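PDB 5HYZ: SCARECROW-LIKE protein 7, which probably acts as a homodimeric transcription factor in plant development and abiotic stress resistance, its GRAS domain, the part crystallised here, being involved in DNA binding. Local coordinates for residues Pro39-Phe47 with Phe255-Phe266; Asp85-Ala93 with Leu339-Tyr349. All coordinates share one frame; numbering follows the deposited sequence.

Contact 1: Pro39-Phe47 with Phe255-Phe266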
loop_
_atom_site.group_PDB
_atom_site.type_symbol
_atom_site.label_atom_id
_atom_site.label_comp_id
_atom_site.label_asym_id
_atom_site.label_seq_id
_atom_site.Cartn_x
_atom_site.Cartn_y
_atom_site.Cartn_z
ATOM N N PRO A 39 22.312 8.965 -7.150
ATOM C CA PRO A 39 22.530 7.539 -6.856
ATOM C C PRO A 39 23.914 6.998 -7.234
ATOM O O PRO A 39 24.488 6.235 -6.438
ATOM C CB PRO A 39 21.438 6.836 -7.689
ATOM C CG PRO A 39 20.342 7.807 -7.734
ATOM C CD PRO A 39 21.008 9.191 -7.807
ATOM N N SER A 40 24.456 7.363 -8.386
ATOM C CA SER A 40 25.743 6.809 -8.772
ATOM C C SER A 40 26.869 7.331 -7.842
ATOM O O SER A 40 27.802 6.588 -7.522
ATOM C CB SER A 40 26.039 7.117 -10.235
ATOM O OG SER A 40 26.234 8.504 -10.389
ATOM N N GLU A 41 26.754 8.591 -7.401
ATOM C CA GLU A 41 27.704 9.172 -6.432
ATOM C C GLU A 41 27.634 8.508 -5.067
ATOM O O GLU A 41 28.671 8.259 -4.436
ATOM C CB GLU A 41 27.479 10.694 -6.277
ATOM C CG GLU A 41 27.785 11.451 -7.587
ATOM C CD GLU A 41 27.311 12.905 -7.568
ATOM O OE1 GLU A 41 26.303 13.214 -6.901
ATOM O OE2 GLU A 41 27.970 13.733 -8.217
ATOM N N ARG A 42 26.423 8.222 -4.589
ATOM C CA ARG A 42 26.273 7.549 -3.310
ATOM C C ARG A 42 26.797 6.116 -3.376
ATOM O O ARG A 42 27.491 5.624 -2.480
ATOM C CB ARG A 42 24.798 7.590 -2.883
ATOM C CG ARG A 42 24.384 9.039 -2.672
ATOM C CD ARG A 42 22.953 9.417 -2.855
ATOM N NE ARG A 42 22.231 9.339 -1.625
ATOM C CZ ARG A 42 21.541 10.308 -1.024
ATOM N NH1 ARG A 42 21.446 11.550 -1.477
ATOM N NH2 ARG A 42 20.969 9.994 0.115
ATOM N N LEU A 43 26.431 5.446 -4.467
ATOM C CA LEU A 43 26.881 4.080 -4.704
ATOM C C LEU A 43 28.423 3.990 -4.698
ATOM O O LEU A 43 29.022 3.152 -4.023
ATOM C CB LEU A 43 26.279 3.580 -6.040
ATOM C CG LEU A 43 26.612 2.134 -6.407
ATOM C CD1 LEU A 43 25.753 1.186 -5.595
ATOM C CD2 LEU A 43 26.355 1.911 -7.872
ATOM N N ALA A 44 29.062 4.861 -5.458
ATOM C CA ALA A 44 30.523 4.890 -5.464
ATOM C C ALA A 44 31.093 5.200 -4.084
ATOM O O ALA A 44 32.129 4.665 -3.706
ATOM C CB ALA A 44 31.024 5.922 -6.481
ATOM N N PHE A 45 30.413 6.050 -3.325
ATOM C CA PHE A 45 30.884 6.302 -1.966
ATOM C C PHE A 45 31.016 5.021 -1.139
ATOM O O PHE A 45 32.083 4.747 -0.547
ATOM C CB PHE A 45 29.951 7.319 -1.273
ATOM C CG PHE A 45 30.289 7.555 0.182
ATOM C CD1 PHE A 45 31.173 8.568 0.538
ATOM C CD2 PHE A 45 29.740 6.772 1.174
ATOM C CE1 PHE A 45 31.508 8.787 1.875
ATOM C CE2 PHE A 45 30.061 6.976 2.538
ATOM C CZ PHE A 45 30.957 8.002 2.883
ATOM N N TYR A 46 29.946 4.208 -1.104
ATOM C CA TYR A 46 30.020 3.023 -0.252
ATOM C C TYR A 46 30.946 1.963 -0.838
ATOM O O TYR A 46 31.654 1.270 -0.102
ATOM C CB TYR A 46 28.620 2.449 -0.023
ATOM C CG TYR A 46 27.799 3.457 0.749
ATOM C CD1 TYR A 46 28.032 3.657 2.118
ATOM C CD2 TYR A 46 26.824 4.229 0.119
ATOM C CE1 TYR A 46 27.301 4.592 2.839
ATOM C CE2 TYR A 46 26.103 5.163 0.834
ATOM C CZ TYR A 46 26.364 5.346 2.185
ATOM O OH TYR A 46 25.639 6.290 2.872
ATOM N N PHE A 47 30.944 1.827 -2.168
ATOM C CA PHE A 47 31.872 0.846 -2.768
ATOM C C PHE A 47 33.340 1.235 -2.653
ATOM O O PHE A 47 34.182 0.393 -2.448
ATOM C CB PHE A 47 31.510 0.621 -4.237
ATOM C CG PHE A 47 30.512 -0.475 -4.420
ATOM C CD1 PHE A 47 29.155 -0.254 -4.159
ATOM C CD2 PHE A 47 30.919 -1.728 -4.830
ATOM C CE1 PHE A 47 28.217 -1.286 -4.342
ATOM C CE2 PHE A 47 29.998 -2.777 -4.962
ATOM C CZ PHE A 47 28.634 -2.538 -4.729
ATOM N N PHE A 255 32.439 -8.072 -7.225
ATOM C CA PHE A 255 32.374 -6.600 -7.245
ATOM C C PHE A 255 31.517 -6.076 -8.362
ATOM O O PHE A 255 30.667 -5.195 -8.149
ATOM C CB PHE A 255 33.830 -6.046 -7.295
ATOM C CG PHE A 255 33.928 -4.552 -7.111
ATOM C CD1 PHE A 255 33.558 -3.694 -8.154
ATOM C CD2 PHE A 255 34.440 -4.023 -5.933
ATOM C CE1 PHE A 255 33.671 -2.332 -8.012
ATOM C CE2 PHE A 255 34.567 -2.644 -5.770
ATOM C CZ PHE A 255 34.180 -1.798 -6.826
ATOM N N ALA A 256 31.695 -6.599 -9.582
ATOM C CA ALA A 256 30.837 -6.168 -10.670
ATOM C C ALA A 256 29.318 -6.494 -10.475
ATOM O O ALA A 256 28.451 -5.673 -10.761
ATOM C CB ALA A 256 31.326 -6.791 -11.996
ATOM N N ASN A 257 29.051 -7.708 -9.986
ATOM C CA ASN A 257 27.673 -8.160 -9.753
ATOM C C ASN A 257 26.996 -7.251 -8.706
ATOM O O ASN A 257 25.865 -6.790 -8.851
ATOM C CB ASN A 257 27.709 -9.615 -9.255
ATOM C CG ASN A 257 28.151 -10.611 -10.336
ATOM O OD1 ASN A 257 28.264 -10.240 -11.492
ATOM N ND2 ASN A 257 28.443 -11.861 -9.949
ATOM N N ALA A 258 27.718 -7.047 -7.610
ATOM C CA ALA A 258 27.223 -6.224 -6.509
ATOM C C ALA A 258 26.999 -4.797 -6.972
ATOM O O ALA A 258 25.985 -4.193 -6.648
ATOM C CB ALA A 258 28.211 -6.286 -5.274
ATOM N N LEU A 259 27.938 -4.249 -7.738
ATOM C CA LEU A 259 27.795 -2.855 -8.175
ATOM C C LEU A 259 26.560 -2.663 -9.039
ATOM O O LEU A 259 25.810 -1.720 -8.873
ATOM C CB LEU A 259 29.040 -2.381 -8.933
ATOM C CG LEU A 259 29.064 -0.870 -9.168
ATOM C CD1 LEU A 259 29.264 -0.120 -7.839
ATOM C CD2 LEU A 259 30.175 -0.566 -10.153
ATOM N N SER A 260 26.316 -3.606 -9.943
ATOM C CA SER A 260 25.129 -3.495 -10.792
ATOM C C SER A 260 23.798 -3.639 -10.000
ATOM O O SER A 260 22.829 -2.859 -10.149
ATOM C CB SER A 260 25.205 -4.563 -11.887
ATOM O OG SER A 260 23.933 -4.663 -12.487
ATOM N N TYR A 261 23.778 -4.642 -9.128
ATOM C CA TYR A 261 22.631 -4.864 -8.242
ATOM C C TYR A 261 22.304 -3.638 -7.350
ATOM O O TYR A 261 21.163 -3.103 -7.300
ATOM C CB TYR A 261 22.931 -6.102 -7.406
ATOM C CG TYR A 261 21.940 -6.400 -6.314
ATOM C CD1 TYR A 261 20.654 -6.925 -6.580
ATOM C CD2 TYR A 261 22.292 -6.192 -5.020
ATOM C CE1 TYR A 261 19.776 -7.165 -5.515
ATOM C CE2 TYR A 261 21.432 -6.462 -3.985
ATOM C CZ TYR A 261 20.195 -6.933 -4.239
ATOM O OH TYR A 261 19.459 -7.140 -3.087
ATOM N N TYR A 262 23.320 -3.158 -6.632
ATOM C CA TYR A 262 23.084 -2.019 -5.751
ATOM C C TYR A 262 22.813 -0.732 -6.546
ATOM O O TYR A 262 22.112 0.148 -6.062
ATOM C CB TYR A 262 24.270 -1.866 -4.760
ATOM C CG TYR A 262 24.086 -2.839 -3.611
ATOM C CD1 TYR A 262 23.094 -2.625 -2.654
ATOM C CD2 TYR A 262 24.838 -4.022 -3.537
ATOM C CE1 TYR A 262 22.868 -3.553 -1.655
ATOM C CE2 TYR A 262 24.645 -4.914 -2.539
ATOM C CZ TYR A 262 23.632 -4.674 -1.597
ATOM O OH TYR A 262 23.381 -5.584 -0.610
ATOM N N ARG A 263 23.332 -0.619 -7.764
ATOM C CA ARG A 263 22.972 0.551 -8.584
ATOM C C ARG A 263 21.457 0.609 -8.784
ATOM O O ARG A 263 20.829 1.650 -8.569
ATOM C CB ARG A 263 23.664 0.514 -9.956
ATOM C CG ARG A 263 23.462 1.828 -10.730
ATOM C CD ARG A 263 23.819 1.751 -12.206
ATOM N NE ARG A 263 22.889 0.910 -12.956
ATOM C CZ ARG A 263 22.975 0.667 -14.267
ATOM N NH1 ARG A 263 23.951 1.210 -15.008
ATOM N NH2 ARG A 263 22.073 -0.126 -14.841
ATOM N N SER A 264 20.861 -0.534 -9.131
ATOM C CA SER A 264 19.384 -0.558 -9.252
ATOM C C SER A 264 18.679 -0.211 -7.939
ATOM O O SER A 264 17.746 0.625 -7.947
ATOM C CB SER A 264 18.901 -1.936 -9.763
ATOM O OG SER A 264 19.600 -2.259 -10.938
ATOM N N LEU A 265 19.095 -0.822 -6.813
ATOM C CA LEU A 265 18.486 -0.470 -5.519
ATOM C C LEU A 265 18.589 1.037 -5.179
ATOM O O LEU A 265 17.610 1.688 -4.716
ATOM C CB LEU A 265 19.116 -1.239 -4.349
ATOM C CG LEU A 265 18.725 -2.717 -4.267
ATOM C CD1 LEU A 265 19.552 -3.400 -3.205
ATOM C CD2 LEU A 265 17.216 -2.809 -3.960
ATOM N N PHE A 266 19.794 1.587 -5.363
ATOM C CA PHE A 266 20.020 3.017 -5.060
ATOM C C PHE A 266 19.145 3.901 -5.929
ATOM O O PHE A 266 18.593 4.892 -5.425
ATOM C CB PHE A 266 21.515 3.397 -5.236
ATOM C CG PHE A 266 22.348 3.113 -3.998
ATOM C CD1 PHE A 266 22.489 1.814 -3.515
ATOM C CD2 PHE A 266 22.994 4.145 -3.322
ATOM C CE1 PHE A 266 23.239 1.550 -2.376
ATOM C CE2 PHE A 266 23.751 3.897 -2.189
ATOM C CZ PHE A 266 23.888 2.611 -1.715
#

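Contact 2: Asp85-Ala93 with Leu339-Tyr349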
loop_
_atom_site.group_PDB
_atom_site.type_symbol
_atom_site.label_atom_id
_atom_site.label_comp_id
_atom_site.label_asym_id
_atom_site.label_seq_id
_atom_site.Cartn_x
_atom_site.Cartn_y
_atom_site.Cartn_z
ATOM N N ASP A 85 8.229 1.130 3.232
ATOM C CA ASP A 85 7.348 2.236 2.916
ATOM C C ASP A 85 7.707 2.895 1.543
ATOM O O ASP A 85 6.855 3.399 0.834
ATOM C CB ASP A 85 7.381 3.271 4.045
ATOM C CG ASP A 85 6.400 4.394 3.805
ATOM O OD1 ASP A 85 5.197 4.204 4.083
ATOM O OD2 ASP A 85 6.826 5.458 3.306
ATOM N N ALA A 86 8.965 2.853 1.143
ATOM C CA ALA A 86 9.338 3.533 -0.095
ATOM C C ALA A 86 9.252 2.661 -1.340
ATOM O O ALA A 86 9.169 3.165 -2.465
ATOM C CB ALA A 86 10.768 4.073 0.041
ATOM N N CYS A 87 9.351 1.353 -1.152
ATOM C CA CYS A 87 9.540 0.427 -2.255
ATOM C C CYS A 87 8.591 -0.763 -2.093
ATOM O O CYS A 87 8.168 -1.062 -0.977
ATOM C CB CYS A 87 10.972 -0.087 -2.269
ATOM S SG CYS A 87 12.225 1.254 -2.455
ATOM N N PRO A 88 8.286 -1.447 -3.182
ATOM C CA PRO A 88 7.325 -2.560 -3.142
ATOM C C PRO A 88 7.951 -3.938 -2.909
ATOM O O PRO A 88 7.216 -4.957 -2.992
ATOM C CB PRO A 88 6.699 -2.514 -4.531
ATOM C CG PRO A 88 7.815 -2.031 -5.411
ATOM C CD PRO A 88 8.573 -1.019 -4.571
ATOM N N TYR A 89 9.256 -3.984 -2.616
ATOM C CA TYR A 89 9.975 -5.257 -2.468
ATOM C C TYR A 89 9.330 -6.244 -1.499
ATOM O O TYR A 89 9.018 -7.385 -1.905
ATOM C CB TYR A 89 11.448 -4.997 -2.047
ATOM C CG TYR A 89 12.190 -4.094 -3.047
ATOM C CD1 TYR A 89 12.332 -4.469 -4.368
ATOM C CD2 TYR A 89 12.734 -2.876 -2.650
ATOM C CE1 TYR A 89 12.975 -3.634 -5.304
ATOM C CE2 TYR A 89 13.399 -2.036 -3.573
ATOM C CZ TYR A 89 13.512 -2.419 -4.877
ATOM O OH TYR A 89 14.170 -1.622 -5.809
ATOM N N SER A 90 9.102 -5.849 -0.245
ATOM C CA SER A 90 8.591 -6.821 0.703
ATOM C C SER A 90 7.140 -7.186 0.394
ATOM O O SER A 90 6.742 -8.338 0.548
ATOM C CB SER A 90 8.738 -6.330 2.177
ATOM O OG SER A 90 7.899 -5.192 2.403
ATOM N N LYS A 91 6.339 -6.243 -0.085
ATOM C CA LYS A 91 4.976 -6.564 -0.363
ATOM C C LYS A 91 4.906 -7.545 -1.536
ATOM O O LYS A 91 4.106 -8.488 -1.531
ATOM C CB LYS A 91 4.151 -5.271 -0.656
ATOM C CG LYS A 91 2.640 -5.548 -0.693
ATOM C CD LYS A 91 1.774 -4.323 -0.347
ATOM C CE LYS A 91 0.276 -4.692 -0.195
ATOM N NZ LYS A 91 -0.676 -3.728 -0.892
ATOM N N PHE A 92 5.721 -7.284 -2.564
ATOM C CA PHE A 92 5.791 -8.202 -3.706
ATOM C C PHE A 92 6.091 -9.620 -3.252
ATOM O O PHE A 92 5.468 -10.619 -3.604
ATOM C CB PHE A 92 6.897 -7.764 -4.642
ATOM C CG PHE A 92 7.259 -8.830 -5.657
ATOM C CD1 PHE A 92 6.403 -9.123 -6.720
ATOM C CD2 PHE A 92 8.448 -9.516 -5.534
ATOM C CE1 PHE A 92 6.739 -10.124 -7.630
ATOM C CE2 PHE A 92 8.778 -10.550 -6.457
ATOM C CZ PHE A 92 7.929 -10.834 -7.478
ATOM N N ALA A 93 7.114 -9.671 -2.427
ATOM C CA ALA A 93 7.538 -11.013 -2.004
ATOM C C ALA A 93 6.448 -11.725 -1.186
ATOM O O ALA A 93 6.039 -12.880 -1.455
ATOM C CB ALA A 93 8.820 -10.841 -1.177
ATOM N N LEU A 339 -0.189 -4.662 -7.397
ATOM C CA LEU A 339 0.563 -4.022 -6.340
ATOM C C LEU A 339 1.299 -2.803 -6.903
ATOM O O LEU A 339 1.450 -1.787 -6.236
ATOM C CB LEU A 339 1.546 -5.082 -5.748
ATOM C CG LEU A 339 2.752 -4.384 -5.164
ATOM C CD1 LEU A 339 2.297 -3.791 -3.834
ATOM C CD2 LEU A 339 3.905 -5.359 -5.032
ATOM N N LEU A 340 1.694 -2.868 -8.169
ATOM C CA LEU A 340 2.514 -1.815 -8.746
ATOM C C LEU A 340 1.667 -0.687 -9.360
ATOM O O LEU A 340 2.206 0.285 -9.908
ATOM C CB LEU A 340 3.443 -2.407 -9.831
ATOM C CG LEU A 340 4.547 -3.376 -9.342
ATOM C CD1 LEU A 340 5.315 -3.967 -10.522
ATOM C CD2 LEU A 340 5.494 -2.654 -8.353
ATOM N N TRP A 341 0.346 -0.834 -9.290
ATOM C CA TRP A 341 -0.546 0.041 -10.063
ATOM C C TRP A 341 -0.299 1.512 -9.823
ATOM O O TRP A 341 -0.299 2.303 -10.773
ATOM C CB TRP A 341 -2.010 -0.272 -9.739
ATOM C CG TRP A 341 -3.019 0.291 -10.703
ATOM C CD1 TRP A 341 -3.606 1.517 -10.643
ATOM C CD2 TRP A 341 -3.624 -0.398 -11.832
ATOM N NE1 TRP A 341 -4.517 1.649 -11.682
ATOM C CE2 TRP A 341 -4.569 0.483 -12.398
ATOM C CE3 TRP A 341 -3.451 -1.656 -12.398
ATOM C CZ2 TRP A 341 -5.339 0.147 -13.516
ATOM C CZ3 TRP A 341 -4.223 -1.990 -13.512
ATOM C CH2 TRP A 341 -5.128 -1.100 -14.058
ATOM N N ASN A 342 -0.096 1.902 -8.572
ATOM C CA ASN A 342 0.082 3.337 -8.300
ATOM C C ASN A 342 1.494 3.926 -8.455
ATOM O O ASN A 342 1.690 5.143 -8.286
ATOM C CB ASN A 342 -0.411 3.656 -6.885
ATOM C CG ASN A 342 -1.900 3.901 -6.849
ATOM O OD1 ASN A 342 -2.513 4.235 -7.884
ATOM N ND2 ASN A 342 -2.507 3.724 -5.668
ATOM N N TYR A 343 2.479 3.083 -8.733
ATOM C CA TYR A 343 3.795 3.597 -9.097
ATOM C C TYR A 343 3.742 4.255 -10.485
ATOM O O TYR A 343 3.707 3.556 -11.509
ATOM C CB TYR A 343 4.840 2.476 -9.042
ATOM C CG TYR A 343 5.103 2.038 -7.608
ATOM C CD1 TYR A 343 5.983 2.764 -6.798
ATOM C CD2 TYR A 343 4.437 0.947 -7.049
ATOM C CE1 TYR A 343 6.227 2.379 -5.486
ATOM C CE2 TYR A 343 4.632 0.589 -5.743
ATOM C CZ TYR A 343 5.539 1.306 -4.974
ATOM O OH TYR A 343 5.762 0.945 -3.693
ATOM N N ASP A 344 3.751 5.595 -10.490
ATOM C CA ASP A 344 3.671 6.399 -11.716
ATOM C C ASP A 344 4.858 6.193 -12.640
ATOM O O ASP A 344 5.734 5.348 -12.389
ATOM C CB ASP A 344 3.550 7.896 -11.381
ATOM C CG ASP A 344 4.890 8.536 -11.031
ATOM O OD1 ASP A 344 5.752 7.863 -10.429
ATOM O OD2 ASP A 344 5.090 9.722 -11.363
ATOM N N SER A 345 4.903 6.999 -13.695
ATOM C CA SER A 345 5.831 6.742 -14.787
ATOM C C SER A 345 7.306 6.887 -14.407
ATOM O O SER A 345 8.177 6.292 -15.067
ATOM C CB SER A 345 5.513 7.675 -15.992
ATOM O OG SER A 345 6.010 9.007 -15.790
ATOM N N LYS A 346 7.632 7.666 -13.371
ATOM C CA LYS A 346 9.049 7.812 -13.036
ATOM C C LYS A 346 9.619 6.544 -12.387
ATOM O O LYS A 346 10.841 6.356 -12.358
ATOM C CB LYS A 346 9.291 9.019 -12.129
ATOM C CG LYS A 346 8.589 8.984 -10.790
ATOM C CD LYS A 346 8.675 10.370 -10.102
ATOM C CE LYS A 346 8.382 10.321 -8.601
ATOM N NZ LYS A 346 6.920 10.182 -8.316
ATOM N N TYR A 347 8.749 5.670 -11.890
ATOM C CA TYR A 347 9.228 4.386 -11.346
ATOM C C TYR A 347 9.487 3.399 -12.465
ATOM O O TYR A 347 8.854 3.462 -13.507
ATOM C CB TYR A 347 8.222 3.822 -10.350
ATOM C CG TYR A 347 8.121 4.630 -9.079
ATOM C CD1 TYR A 347 8.990 4.404 -8.038
ATOM C CD2 TYR A 347 7.140 5.612 -8.920
ATOM C CE1 TYR A 347 8.883 5.136 -6.846
ATOM C CE2 TYR A 347 7.035 6.353 -7.746
ATOM C CZ TYR A 347 7.905 6.093 -6.715
ATOM O OH TYR A 347 7.829 6.773 -5.528
ATOM N N LYS A 348 10.439 2.491 -12.276
ATOM C CA LYS A 348 10.855 1.616 -13.353
ATOM C C LYS A 348 10.696 0.152 -12.937
ATOM O O LYS A 348 11.484 -0.679 -13.325
ATOM C CB LYS A 348 12.327 1.862 -13.732
ATOM C CG LYS A 348 12.647 3.364 -13.983
ATOM C CD LYS A 348 11.739 3.902 -15.040
ATOM C CE LYS A 348 12.009 5.398 -15.312
ATOM N NZ LYS A 348 10.853 6.132 -15.968
ATOM N N TYR A 349 9.660 -0.143 -12.145
ATOM C CA TYR A 349 9.412 -1.538 -11.762
ATOM C C TYR A 349 8.733 -2.336 -12.827
ATOM O O TYR A 349 7.852 -1.826 -13.547
ATOM C CB TYR A 349 8.558 -1.585 -10.489
ATOM C CG TYR A 349 9.270 -1.029 -9.289
ATOM C CD1 TYR A 349 10.415 -1.668 -8.737
ATOM C CD2 TYR A 349 8.800 0.119 -8.677
ATOM C CE1 TYR A 349 11.038 -1.159 -7.607
ATOM C CE2 TYR A 349 9.429 0.626 -7.558
ATOM C CZ TYR A 349 10.577 -0.011 -7.047
ATOM O OH TYR A 349 11.179 0.530 -5.926
HETATM O O HOH W 1 10.889 2.801 -5.176
HETATM O O HOH W 2 7.393 5.221 -3.097
#

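Contact 1: Pro39-Phe47 with Phe255-Phe266
Arg42 NH1 is gripped by the carbonyl oxygen of Gly37 and, weakly, by that of Arg275, while NH2 forms a salt bridge with Glu284; Arg42 CB sits 3.9 Å from Phe266 CE2, at the edge of that ring. The charged end leads away from an interface that is otherwise largely apolar. Segments 39-47 and 255-266, on helices 39-57 and 251-272, pack with their axes 9.3 Å apart at closest and their directions at 135°, interlocking as knobs into holes. Leu43, with CG anti to its backbone N (chi1 -178°), splits its two methyls: CD2 meets Leu259 CD1 at 3.5 Å, and CD1 reaches Tyr262 CB and lies over one face of Phe266, offset toward its rim. In return Phe266 wedges among Pro39, Arg42, Leu43 and Tyr46. Phe47 fills the next hole. Leu259 CD1 stands almost above the centre of its ring, 3.6 Å from the centroid, a CH-pi contact. The ring also turns its edge to the face of Phe255 in a T-shaped pair, centroids 5.3 Å apart and planes at 77°. Helices 3-16 and 278-296 close round Phe47 and Phe255, so the contact belongs to the helix bundle of the GRAS domain, joining the predicted LRI and PFYRE regions. Cohesion thus comes from the shape fit of leucines and aromatic rings, the arginine's charge being probably offset in part by Glu284, outside the segments.

Contact 2: Asp85-Ala93 with Leu339-Tyr349
Pro88, Leu339 and Tyr349 carry this contact. The Pro88 ring lies against one face of Tyr349, with CG 3.8 Å from the ring centroid and 12° off its normal, a CH-pi contact; CD lies toward the phenol end, 3.3 Å from Tyr349 OH. Leu340 CD2 touches Pro88 CG as well, and Tyr343 OH rests 3.5 Å from Pro88 N, so the pyrrolidine is packed from several directions. Tyr349 also turns an edge toward the face of Tyr89 in an offset edge-to-face pair, planes at 82°. Pro88 is the N-cap residue of helix 89-104, which leads into strand 110-118, carrier of the predicted VHIID motif in the Rossmann-like core; segment 339-349, which includes two type I turns, belongs to the predicted SAW region. Leu339 spreads its methyls over the first turn of helix 89-104. Its CD1 lies 3.6 Å from Lys91 CD, the two side chains sliding past each other in opposite directions, while CD2 meets the backbone N of Phe92 at 3.6 Å. At the outer margin a water donates to Ala86 O at 2.8 Å and bonds with Tyr347 OH, bridging the segments. Within the turn from Leu340 to Tyr343, Trp341 makes a cation-pi contact with Arg166 of the second subunit.

How the contacts relate
The centres of the two contacts lie 20 Å apart, and along the chain their segments alternate, so the connection of contact 1 from the N-terminal helices to helix 251-272 is interleaved with that of contact 2 from segment 85-93 to segment 339-349. Helix 251-272 joins them directly: Leu265, within 255-266, packs its CD2 3.8 Å from Tyr89 OH of contact 2. Just beyond that segment, Ser268 OG bonds both to the Leu265 carbonyl and to the Tyr89 hydroxyl. Contact 1 lies buried in the helix bundle without touching the second subunit, whereas contact 2 sits beside the Rossmann-like sheet and reaches the dimer partner.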